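Local coordinates for protein putative acetamidase/formamidase (Yersinia enterocolitica subsp. palearctica serotype O:3, PDB 5UBU) that probably hydrolyses carbon-nitrogen bonds other than peptide bonds in linear amides, and binds sodium ions in this crystal, at residues B[204-209]-B[246-251]; B[100-105]-B[173-178]. All coordinates share one frame; numbering follows the deposited sequence.

Contact 1 (B[204-209]-B[246-251]); sequences ITYLPV and DLIKNW
Tyr206 and Ile248 face each other across a gap one strand wide: their CA atoms, the nearest across the two segments, are 9.0 Å apart. Strands 203-208 and 239-248 run in the same direction, because each pairs antiparallel with strand 101-111 between them. Backbone bonds from Leu207 to Ile102 on one side and from Ile248 to Val101 on the other tie both to that middle strand, which leaves side chains to make the contact between 204-209 and 246-251.

The phenol ring of Tyr206 is the common surface. Its chi1 of -58° sets CG beside the backbone N and anti to the carbonyl carbon, and the ring thereby meets two hydrophobic groups. Ile248 reaches it with the end of its longer branch, CD1 lying 3.8 Å from CE1 of Tyr206. Trp251 comes from the loop beyond the strand; its CG lies anti to the backbone N (chi1 -178°), which carries the indole toward Tyr206, and the six-membered part points an edge at one face of the phenol. The planes stand at 75° and the ring centroids 5.4 Å apart, a T-shaped stack in which CZ3 of Trp251 lies 3.8 Å from CD1 of Tyr206.

Val101 of the middle strand touches both rings, while Ile11 of helix 11-15 packs on Tyr206 and Ile248. Arg15 of the same helix makes a cation-pi contact with Trp251.

Tyrosine suits this place because its ring fills apolar surroundings while its OH hydrogen-bonds to Glu259. Dispersion and edge-to-face electrostatics thus join strand 203-208 to strand 239-248 and the loop after it, and the apolar surface they form packs against helix 11-15, with the one buried phenol oxygen satisfied from the adjoining strand.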
loop_
_atom_site.group_PDB
_atom_site.type_symbol
_atom_site.label_atom_id
_atom_site.label_comp_id
_atom_site.label_asym_id
_atom_site.label_seq_id
_atom_site.Cartn_x
_atom_site.Cartn_y
_atom_site.Cartn_z
ATOM N N ILE B 204 30.036 -6.684 0.634
ATOM C CA ILE B 204 29.918 -8.123 0.835
ATOM C C ILE B 204 28.442 -8.370 1.050
ATOM O O ILE B 204 27.874 -7.832 1.988
ATOM C CB ILE B 204 30.681 -8.615 2.085
ATOM C CG1 ILE B 204 32.151 -8.186 2.039
ATOM C CG2 ILE B 204 30.579 -10.135 2.199
ATOM C CD1 ILE B 204 32.937 -8.519 3.302
ATOM N N THR B 205 27.819 -9.162 0.187
ATOM C CA THR B 205 26.394 -9.469 0.324
ATOM C C THR B 205 26.247 -10.894 0.875
ATOM O O THR B 205 26.902 -11.825 0.393
ATOM C CB THR B 205 25.646 -9.334 -1.020
ATOM O OG1 THR B 205 25.795 -8.005 -1.522
ATOM C CG2 THR B 205 24.167 -9.622 -0.852
ATOM N N TYR B 206 25.392 -11.043 1.891
ATOM C CA TYR B 206 25.127 -12.335 2.532
ATOM C C TYR B 206 23.761 -12.842 2.090
ATOM O O TYR B 206 22.764 -12.171 2.303
ATOM C CB TYR B 206 25.197 -12.190 4.048
ATOM C CG TYR B 206 26.541 -11.672 4.518
ATOM C CD1 TYR B 206 27.668 -12.483 4.475
ATOM C CD2 TYR B 206 26.686 -10.383 5.015
ATOM C CE1 TYR B 206 28.908 -12.023 4.898
ATOM C CE2 TYR B 206 27.922 -9.916 5.445
ATOM C CZ TYR B 206 29.031 -10.743 5.384
ATOM O OH TYR B 206 30.262 -10.305 5.806
ATOM N N LEU B 207 23.730 -14.019 1.471
ATOM C CA LEU B 207 22.496 -14.618 0.948
ATOM C C LEU B 207 22.197 -15.969 1.611
ATOM O O LEU B 207 23.077 -16.822 1.684
ATOM C CB LEU B 207 22.643 -14.825 -0.560
ATOM C CG LEU B 207 22.856 -13.546 -1.387
ATOM C CD1 LEU B 207 23.270 -13.864 -2.820
ATOM C CD2 LEU B 207 21.598 -12.685 -1.376
ATOM N N PRO B 208 20.942 -16.191 2.050
ATOM C CA PRO B 208 20.620 -17.435 2.723
ATOM C C PRO B 208 20.450 -18.621 1.784
ATOM O O PRO B 208 19.617 -18.583 0.884
ATOM C CB PRO B 208 19.287 -17.129 3.418
ATOM C CG PRO B 208 18.746 -15.902 2.772
ATOM C CD PRO B 208 19.722 -15.433 1.736
ATOM N N VAL B 209 21.217 -19.677 2.036
ATOM C CA VAL B 209 21.155 -20.880 1.232
ATOM C C VAL B 209 19.914 -21.693 1.586
ATOM O O VAL B 209 19.607 -21.885 2.761
ATOM C CB VAL B 209 22.402 -21.771 1.451
ATOM C CG1 VAL B 209 22.314 -23.051 0.616
ATOM C CG2 VAL B 209 23.668 -21.011 1.091
ATOM N N ASP B 246 32.453 -16.903 -0.617
ATOM C CA ASP B 246 32.862 -17.740 0.503
ATOM C C ASP B 246 31.579 -18.302 1.134
ATOM O O ASP B 246 30.466 -17.959 0.704
ATOM C CB ASP B 246 33.746 -16.957 1.481
ATOM C CG ASP B 246 34.698 -17.872 2.309
ATOM O OD1 ASP B 246 34.356 -19.044 2.596
ATOM O OD2 ASP B 246 35.806 -17.398 2.685
ATOM N N LEU B 247 31.735 -19.189 2.118
ATOM C CA LEU B 247 30.610 -19.856 2.751
ATOM C C LEU B 247 30.672 -19.788 4.266
ATOM O O LEU B 247 31.699 -20.110 4.861
ATOM C CB LEU B 247 30.633 -21.322 2.329
ATOM C CG LEU B 247 29.533 -22.264 2.819
ATOM C CD1 LEU B 247 28.194 -21.855 2.239
ATOM C CD2 LEU B 247 29.865 -23.685 2.423
ATOM N N ILE B 248 29.563 -19.366 4.879
ATOM C CA ILE B 248 29.429 -19.283 6.334
ATOM C C ILE B 248 28.456 -20.391 6.710
ATOM O O ILE B 248 27.330 -20.435 6.228
ATOM C CB ILE B 248 28.913 -17.909 6.811
ATOM C CG1 ILE B 248 29.926 -16.809 6.465
ATOM C CG2 ILE B 248 28.677 -17.936 8.317
ATOM C CD1 ILE B 248 29.377 -15.404 6.587
ATOM N N LYS B 249 28.902 -21.285 7.576
ATOM C CA LYS B 249 28.098 -22.428 7.975
ATOM C C LYS B 249 27.108 -22.139 9.083
ATOM O O LYS B 249 27.410 -21.418 10.029
ATOM C CB LYS B 249 29.012 -23.564 8.446
ATOM C CG LYS B 249 30.050 -24.036 7.430
ATOM C CD LYS B 249 29.474 -24.655 6.160
ATOM C CE LYS B 249 28.729 -25.960 6.427
ATOM N NZ LYS B 249 28.252 -26.594 5.175
ATOM N N ASN B 250 25.914 -22.704 8.930
ATOM C CA ASN B 250 24.852 -22.645 9.926
ATOM C C ASN B 250 24.593 -21.251 10.533
ATOM O O ASN B 250 24.769 -21.037 11.727
ATOM C CB ASN B 250 25.206 -23.679 11.017
ATOM C CG ASN B 250 24.056 -23.990 11.948
ATOM O OD1 ASN B 250 22.882 -23.897 11.575
ATOM N ND2 ASN B 250 24.392 -24.406 13.160
ATOM N N TRP B 251 24.188 -20.315 9.678
ATOM C CA TRP B 251 23.854 -18.935 10.078
ATOM C C TRP B 251 22.478 -18.685 9.472
ATOM O O TRP B 251 22.350 -18.423 8.283
ATOM C CB TRP B 251 24.939 -17.950 9.611
ATOM C CG TRP B 251 24.720 -16.521 10.009
ATOM C CD1 TRP B 251 24.207 -16.073 11.187
ATOM C CD2 TRP B 251 25.156 -15.356 9.298
ATOM N NE1 TRP B 251 24.214 -14.700 11.219
ATOM C CE2 TRP B 251 24.799 -14.234 10.074
ATOM C CE3 TRP B 251 25.799 -15.152 8.068
ATOM C CZ2 TRP B 251 25.054 -12.918 9.656
ATOM C CZ3 TRP B 251 26.043 -13.837 7.649
ATOM C CH2 TRP B 251 25.676 -12.743 8.447
#

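Contact 2 (B[100-105]-B[173-178]); sequences DVIAVY and LSVSPE
Ile102 and Val104 project from one face of strand 101-111 onto Val175 and Leu173 of strand 169-175, joining two sheets packed face to face as in a beta sandwich. The two segments run in opposite directions, with Ile102 level with Val175 and Val104 level with Leu173.

The apolar contacts form two pairs. In the first, Ile102 lies obliquely across Val175, and the CG1 atoms of Ile102 and Val175 are 4.0 Å apart. Beta-branched residues suit both places, since they are at ease in extended backbone and keep their bulk close to the strand. Leu207 of strand 203-208 also packs on Val175. In the second pair, Val104 and Leu173 meet tip to tip, the longer leucine spanning more of the gap between the sheets. Leu216 of strand 214-222 touches both members, and Ile243 adds to the packing round Val104.

Polar interactions lie at the margin. The carboxylate of Asp100, just before the strand, accepts hydrogen bonds through OD1 from the backbone N of Asn250 and through OD2 from that of Glu97, and OD2 also forms a salt bridge with Lys249, so that the start of strand 101-111 is tied to the loop after strand 239-248. At the far end of 173-178, Glu178 packs against Phe83 of a neighbouring subunit.

A bound sodium ion lies about 10 Å from the side chain of Leu173, and the adjacent strand 214-222 carries the sodium ligands Asp220 and His222. The apolar layer therefore backs the sheet that bears part of the metal site. With chi1 at -179°, Val104 turns CG1 to the leucine fork, 4.0 Å from CD2 and 4.2 Å from CD1 of Leu173.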
loop_
_atom_site.group_PDB
_atom_site.type_symbol
_atom_site.label_atom_id
_atom_site.label_comp_id
_atom_site.label_asym_id
_atom_site.label_seq_id
_atom_site.Cartn_x
_atom_site.Cartn_y
_atom_site.Cartn_z
ATOM N N ASP B 100 22.965 -22.459 5.563
ATOM C CA ASP B 100 24.236 -21.751 5.370
ATOM C C ASP B 100 23.988 -20.396 4.723
ATOM O O ASP B 100 22.839 -20.013 4.457
ATOM C CB ASP B 100 25.214 -22.572 4.503
ATOM C CG ASP B 100 25.677 -23.859 5.185
ATOM O OD1 ASP B 100 25.459 -23.999 6.408
ATOM O OD2 ASP B 100 26.285 -24.718 4.503
ATOM N N VAL B 101 25.078 -19.670 4.492
ATOM C CA VAL B 101 25.022 -18.359 3.875
ATOM C C VAL B 101 26.168 -18.202 2.891
ATOM O O VAL B 101 27.308 -18.566 3.196
ATOM C CB VAL B 101 25.132 -17.246 4.935
ATOM C CG1 VAL B 101 25.276 -15.878 4.291
ATOM C CG2 VAL B 101 23.918 -17.266 5.848
ATOM N N ILE B 102 25.858 -17.672 1.707
ATOM C CA ILE B 102 26.868 -17.411 0.700
ATOM C C ILE B 102 27.276 -15.958 0.877
ATOM O O ILE B 102 26.423 -15.078 0.901
ATOM C CB ILE B 102 26.321 -17.571 -0.726
ATOM C CG1 ILE B 102 25.810 -18.991 -0.964
ATOM C CG2 ILE B 102 27.388 -17.206 -1.755
ATOM C CD1 ILE B 102 26.867 -20.077 -0.845
ATOM N N ALA B 103 28.575 -15.712 1.018
ATOM C CA ALA B 103 29.094 -14.358 1.149
ATOM C C ALA B 103 29.673 -13.995 -0.208
ATOM O O ALA B 103 30.541 -14.700 -0.712
ATOM C CB ALA B 103 30.164 -14.291 2.228
ATOM N N VAL B 104 29.189 -12.908 -0.801
ATOM C CA VAL B 104 29.673 -12.483 -2.112
ATOM C C VAL B 104 30.332 -11.119 -2.000
ATOM O O VAL B 104 29.656 -10.104 -1.824
ATOM C CB VAL B 104 28.529 -12.411 -3.146
ATOM C CG1 VAL B 104 29.070 -11.996 -4.511
ATOM C CG2 VAL B 104 27.811 -13.749 -3.240
ATOM N N TYR B 105 31.656 -11.101 -2.086
ATOM C CA TYR B 105 32.412 -9.857 -2.030
ATOM C C TYR B 105 32.735 -9.408 -3.444
ATOM O O TYR B 105 33.392 -10.121 -4.177
ATOM C CB TYR B 105 33.692 -10.013 -1.195
ATOM C CG TYR B 105 34.616 -8.827 -1.304
ATOM C CD1 TYR B 105 34.209 -7.571 -0.875
ATOM C CD2 TYR B 105 35.908 -8.960 -1.811
ATOM C CE1 TYR B 105 35.040 -6.463 -0.987
ATOM C CE2 TYR B 105 36.755 -7.857 -1.912
ATOM C CZ TYR B 105 36.309 -6.613 -1.501
ATOM O OH TYR B 105 37.118 -5.511 -1.596
ATOM N N LEU B 173 21.559 -10.105 -7.718
ATOM C CA LEU B 173 22.488 -11.008 -7.048
ATOM C C LEU B 173 21.597 -11.931 -6.224
ATOM O O LEU B 173 20.836 -11.469 -5.381
ATOM C CB LEU B 173 23.468 -10.242 -6.159
ATOM C CG LEU B 173 24.552 -11.094 -5.484
ATOM C CD1 LEU B 173 25.420 -11.793 -6.532
ATOM C CD2 LEU B 173 25.415 -10.259 -4.546
ATOM N N SER B 174 21.677 -13.235 -6.460
ATOM C CA SER B 174 20.798 -14.152 -5.739
ATOM C C SER B 174 21.256 -15.591 -5.647
ATOM O O SER B 174 22.228 -15.996 -6.274
ATOM C CB SER B 174 19.430 -14.139 -6.435
ATOM O OG SER B 174 19.553 -14.506 -7.791
ATOM N N VAL B 175 20.532 -16.341 -4.824
ATOM C CA VAL B 175 20.746 -17.773 -4.655
ATOM C C VAL B 175 19.392 -18.435 -4.910
ATOM O O VAL B 175 18.353 -17.784 -4.813
ATOM C CB VAL B 175 21.330 -18.145 -3.284
ATOM C CG1 VAL B 175 22.768 -17.679 -3.188
ATOM C CG2 VAL B 175 20.499 -17.576 -2.147
ATOM N N SER B 176 19.401 -19.714 -5.252
ATOM C CA SER B 176 18.160 -20.425 -5.544
ATOM C C SER B 176 17.247 -20.662 -4.352
ATOM O O SER B 176 17.723 -20.868 -3.247
ATOM C CB SER B 176 18.467 -21.795 -6.144
ATOM O OG SER B 176 17.278 -22.547 -6.330
ATOM N N PRO B 177 15.919 -20.571 -4.577
ATOM C CA PRO B 177 14.976 -20.949 -3.543
ATOM C C PRO B 177 15.044 -22.472 -3.398
ATOM O O PRO B 177 15.676 -23.134 -4.218
ATOM C CB PRO B 177 13.625 -20.540 -4.130
ATOM C CG PRO B 177 13.934 -19.396 -5.005
ATOM C CD PRO B 177 15.298 -19.665 -5.567
ATOM N N GLU B 178 14.386 -23.022 -2.391
ATOM C CA GLU B 178 14.416 -24.462 -2.190
ATOM C C GLU B 178 13.751 -25.204 -3.348
ATOM O O GLU B 178 14.365 -26.103 -3.940
ATOM C CB GLU B 178 13.752 -24.841 -0.864
ATOM C CG GLU B 178 13.888 -26.319 -0.534
ATOM C CD GLU B 178 13.369 -26.689 0.839
ATOM O OE1 GLU B 178 13.358 -27.902 1.122
ATOM O OE2 GLU B 178 12.980 -25.797 1.632
#

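How the contacts relate
The centres of the two contacts are about 6 Å apart, and strand 101-111 is the element that connects them. Contact 1 bridges the two strands flanking it on the face next to helix 11-15; contact 2 uses its other face, against the sheet containing 169-175. Along the chain they come in series, contact 2 closing before contact 1 opens. A salt bridge between Lys249 NZ and Asp100 OD2, 2.8 Å long, joins their edges, and Thr205 O and Val104 N, also 2.8 Å apart, probably form a hydrogen bond. One sheet is thus packed on both faces, linking the N-terminal helix to the layer beside the sodium site.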